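Local structure of nitrophorin Cim l NP (Cimex lectularius, 2IMQ) at residues Q65-L76 with T87-L95. The protein carries nitric oxide on a heme b group in bed bug saliva and releases it into the victim during feeding, which dilates the blood vessels. Residues are numbered along the deposited sequence; the frame is centred on the assembly and turned at random.
With HEM (protoporphyrin IX containing Fe), chain B.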
# COMPACT_ATOMS: atom_id res chain seq x y z
N GLN A 65 11.28 14.70 -3.88
CA GLN A 65 11.46 15.33 -5.21
C GLN A 65 12.95 15.38 -5.56
O GLN A 65 13.32 15.07 -6.67
CB GLN A 65 10.75 16.70 -5.31
CG GLN A 65 9.30 16.78 -4.87
CD GLN A 65 8.22 16.46 -5.89
OE1 GLN A 65 8.24 15.42 -6.55
NE2 GLN A 65 7.19 17.34 -5.92
N SER A 66 13.82 15.69 -4.60
CA SER A 66 15.27 15.61 -4.80
C SER A 66 15.74 14.27 -5.34
O SER A 66 16.48 14.22 -6.34
CB SER A 66 16.05 15.93 -3.49
OG SER A 66 15.83 17.28 -3.11
N LEU A 67 15.32 13.16 -4.72
CA LEU A 67 15.79 11.85 -5.16
C LEU A 67 15.19 11.45 -6.50
O LEU A 67 15.88 10.94 -7.39
CB LEU A 67 15.48 10.80 -4.10
CG LEU A 67 15.62 9.36 -4.61
CD1 LEU A 67 17.09 9.03 -4.87
CD2 LEU A 67 14.98 8.36 -3.63
N LEU A 68 13.90 11.69 -6.66
CA LEU A 68 13.18 11.09 -7.78
C LEU A 68 13.27 11.83 -9.11
O LEU A 68 13.32 11.21 -10.17
CB LEU A 68 11.73 10.79 -7.39
CG LEU A 68 11.62 9.69 -6.30
CD1 LEU A 68 10.18 9.63 -5.87
CD2 LEU A 68 12.18 8.34 -6.76
N THR A 69 13.34 13.15 -9.04
CA THR A 69 13.49 13.95 -10.25
C THR A 69 14.78 13.64 -10.99
O THR A 69 14.75 13.44 -12.19
CB THR A 69 13.41 15.43 -9.92
OG1 THR A 69 12.09 15.72 -9.48
CG2 THR A 69 13.55 16.30 -11.16
N SER A 70 15.88 13.53 -10.26
CA SER A 70 17.18 13.12 -10.83
C SER A 70 17.13 11.77 -11.55
O SER A 70 17.88 11.55 -12.50
CB SER A 70 18.29 13.12 -9.76
OG SER A 70 18.13 12.14 -8.75
N LYS A 71 16.23 10.88 -11.13
CA LYS A 71 16.09 9.57 -11.74
C LYS A 71 15.10 9.51 -12.88
O LYS A 71 14.88 8.45 -13.45
CB LYS A 71 15.75 8.53 -10.65
CG LYS A 71 16.90 8.31 -9.64
CD LYS A 71 16.45 7.72 -8.33
CE LYS A 71 17.14 6.39 -8.00
NZ LYS A 71 18.53 6.42 -7.52
N GLY A 72 14.47 10.62 -13.20
CA GLY A 72 13.58 10.74 -14.33
C GLY A 72 12.12 10.60 -14.05
O GLY A 72 11.32 10.48 -14.98
N TYR A 73 11.74 10.64 -12.78
CA TYR A 73 10.32 10.53 -12.44
C TYR A 73 9.56 11.84 -12.40
O TYR A 73 10.10 12.89 -12.02
CB TYR A 73 10.17 9.89 -11.05
CG TYR A 73 10.64 8.46 -10.99
CD1 TYR A 73 11.91 8.15 -10.60
CD2 TYR A 73 9.81 7.41 -11.39
CE1 TYR A 73 12.35 6.87 -10.58
CE2 TYR A 73 10.27 6.11 -11.43
CZ TYR A 73 11.53 5.82 -10.98
OH TYR A 73 12.02 4.55 -10.96
N THR A 74 8.30 11.76 -12.77
CA THR A 74 7.35 12.80 -12.62
C THR A 74 6.36 12.36 -11.51
O THR A 74 5.85 11.27 -11.58
CB THR A 74 6.61 12.96 -13.98
OG1 THR A 74 7.49 13.52 -14.97
CG2 THR A 74 5.47 13.93 -13.88
N LYS A 75 6.03 13.26 -10.59
CA LYS A 75 4.98 12.99 -9.59
C LYS A 75 3.63 13.24 -10.27
O LYS A 75 3.32 14.38 -10.66
CB LYS A 75 5.12 13.89 -8.37
CG LYS A 75 3.95 13.73 -7.40
CD LYS A 75 4.08 14.63 -6.22
CE LYS A 75 3.75 16.05 -6.56
NZ LYS A 75 4.01 16.89 -5.39
N LEU A 76 2.87 12.17 -10.53
CA LEU A 76 1.54 12.29 -11.11
C LEU A 76 0.58 12.93 -10.14
O LEU A 76 -0.23 13.78 -10.49
CB LEU A 76 1.03 10.94 -11.59
CG LEU A 76 1.82 10.31 -12.71
CD1 LEU A 76 1.18 9.05 -13.22
CD2 LEU A 76 2.03 11.30 -13.87
N THR A 87 0.89 8.79 -3.02
CA THR A 87 1.65 9.48 -4.06
C THR A 87 1.95 8.47 -5.15
O THR A 87 2.38 7.36 -4.86
CB THR A 87 2.93 10.06 -3.47
OG1 THR A 87 2.62 10.87 -2.34
CG2 THR A 87 3.63 10.95 -4.50
N VAL A 88 1.83 8.90 -6.42
CA VAL A 88 2.18 8.08 -7.55
C VAL A 88 3.19 8.84 -8.42
O VAL A 88 2.92 9.99 -8.76
CB VAL A 88 0.93 7.67 -8.37
CG1 VAL A 88 1.33 6.77 -9.47
CG2 VAL A 88 -0.08 6.95 -7.46
N TYR A 89 4.28 8.17 -8.75
CA TYR A 89 5.31 8.69 -9.64
C TYR A 89 5.40 7.79 -10.85
O TYR A 89 5.21 6.57 -10.79
CB TYR A 89 6.68 8.65 -8.94
CG TYR A 89 6.78 9.43 -7.69
CD1 TYR A 89 6.58 8.82 -6.48
CD2 TYR A 89 7.09 10.77 -7.69
CE1 TYR A 89 6.70 9.53 -5.30
CE2 TYR A 89 7.22 11.48 -6.52
CZ TYR A 89 7.02 10.85 -5.29
OH TYR A 89 7.09 11.55 -4.12
N CYS A 90 5.74 8.40 -12.01
CA CYS A 90 5.97 7.63 -13.19
C CYS A 90 7.13 8.23 -13.95
O CYS A 90 7.29 9.43 -13.93
CB CYS A 90 4.71 7.63 -14.07
SG CYS A 90 4.76 6.63 -15.62
N LEU A 91 7.92 7.39 -14.59
CA LEU A 91 9.01 7.95 -15.43
C LEU A 91 8.41 8.86 -16.48
O LEU A 91 7.45 8.50 -17.16
CB LEU A 91 9.84 6.84 -16.06
CG LEU A 91 10.78 6.04 -15.14
CD1 LEU A 91 11.39 4.92 -15.89
CD2 LEU A 91 11.81 6.90 -14.47
N GLU A 92 8.96 10.07 -16.56
CA GLU A 92 8.47 11.07 -17.49
C GLU A 92 8.43 10.57 -18.94
O GLU A 92 7.54 10.94 -19.68
CB GLU A 92 9.37 12.30 -17.37
CG GLU A 92 9.17 13.35 -18.45
CD GLU A 92 7.77 13.89 -18.49
OE1 GLU A 92 7.14 13.97 -17.40
OE2 GLU A 92 7.31 14.23 -19.61
N LYS A 93 9.35 9.70 -19.32
CA LYS A 93 9.38 9.19 -20.70
C LYS A 93 8.12 8.42 -21.14
O LYS A 93 7.88 8.26 -22.31
CB LYS A 93 10.64 8.36 -20.92
CG LYS A 93 10.64 7.05 -20.21
CD LYS A 93 11.71 6.14 -20.73
CE LYS A 93 11.92 4.98 -19.79
NZ LYS A 93 13.21 4.31 -20.03
N HIS A 94 7.27 7.98 -20.21
CA HIS A 94 6.08 7.22 -20.58
C HIS A 94 4.85 8.09 -20.79
O HIS A 94 3.80 7.61 -21.24
CB HIS A 94 5.80 6.20 -19.48
CG HIS A 94 6.90 5.21 -19.29
ND1 HIS A 94 7.51 4.54 -20.33
CD2 HIS A 94 7.45 4.72 -18.16
CE1 HIS A 94 8.40 3.70 -19.85
NE2 HIS A 94 8.37 3.77 -18.53
N LEU A 95 4.93 9.35 -20.42
CA LEU A 95 3.76 10.20 -20.30
C LEU A 95 3.39 10.87 -21.63
O LEU A 95 4.24 11.47 -22.28
CB LEU A 95 3.96 11.26 -19.24
CG LEU A 95 4.32 10.71 -17.85
CD1 LEU A 95 4.36 11.87 -16.90
CD2 LEU A 95 3.37 9.61 -17.31
CHA HEM B . 3.86 14.80 1.04
CHB HEM B . 5.58 10.43 2.24
CHC HEM B . 4.83 11.42 6.89
CHD HEM B . 2.84 15.61 5.76
C1A HEM B . 4.42 13.56 0.93
C2A HEM B . 4.86 12.91 -0.28
C3A HEM B . 5.30 11.68 0.08
C4A HEM B . 5.18 11.54 1.50
CMA HEM B . 5.89 10.64 -0.86
CAA HEM B . 4.84 13.48 -1.72
CBA HEM B . 6.28 14.05 -1.90
CGA HEM B . 6.44 14.74 -3.24
O1A HEM B . 6.00 15.88 -3.37
O2A HEM B . 7.07 14.17 -4.17
C1B HEM B . 5.54 10.34 3.59
C2B HEM B . 6.00 9.22 4.36
C3B HEM B . 5.81 9.48 5.65
C4B HEM B . 5.22 10.79 5.74
CMB HEM B . 6.57 8.06 3.62
CAB HEM B . 6.11 8.61 6.87
CBB HEM B . 7.00 7.61 6.80
C1C HEM B . 4.26 12.66 7.05
C2C HEM B . 3.82 13.26 8.28
C3C HEM B . 3.33 14.45 7.95
C4C HEM B . 3.31 14.57 6.53
CMC HEM B . 4.07 12.74 9.70
CAC HEM B . 2.77 15.49 8.91
CBC HEM B . 1.73 15.24 9.71
C1D HEM B . 2.89 15.73 4.39
C2D HEM B . 2.29 16.83 3.66
C3D HEM B . 2.63 16.60 2.22
C4D HEM B . 3.38 15.37 2.18
CMD HEM B . 1.51 18.01 4.24
CAD HEM B . 2.18 17.53 1.08
CBD HEM B . 2.97 18.82 1.26
CGD HEM B . 2.87 19.66 0.02
O1D HEM B . 3.48 20.78 0.04
O2D HEM B . 2.18 19.21 -0.94
NA HEM B . 4.64 12.72 2.02
NB HEM B . 5.04 11.28 4.46
NC HEM B . 3.91 13.46 6.01
ND HEM B . 3.50 14.89 3.47
FE HEM B . 4.40 13.16 4.01
O HOH W 1 12.01 9.50 -17.62
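L68 sets its CD1 methyl over the centre of the Y89 ring, 3.4 Å from the centroid and 9° off the normal, so the end of helix 57-70 covers one face of this tyrosine through a single leucine methyl. CG of Y89 stands beside its own backbone N (chi1 -60°), and the ring extends along the sheet to the heme, where OH gives a 2.6 Å hydrogen bond to propionate O2A, which lies at the ring edge in its plane. K75, the non-hydrogen-bonded partner of Y89, lays CB near CE2 of the ring; its chain then bends at chi3 (76°) and NZ binds O1A at 3.0 Å. One propionate is thus gripped from both strands of the hairpin, and the lysine charge probably offsets that of the carboxylate.

Farther along, CD2 of L91 makes a second CH-pi contact, 3.5 Å from the centroid of the Y73 ring. Between these two pairs in the register, T74 and C90 exchange backbone hydrogen bonds. G72 closes the helix in a Schellman motif, and its O takes a nearly straight bond from E92 N at 2.9 Å; E92 OE1 in turn accepts from T74 OG1 at 2.5 Å, unusually short for a hydrogen bond.

Strand 73-80 is an edge strand of its sheet, and 84-91 joins it to 39-46, whose I40 touches L68 and Y73. On the other face, L76, V88 and C90 pack against strand 116-124 of the other sheet of the DNase I-like beta-sandwich.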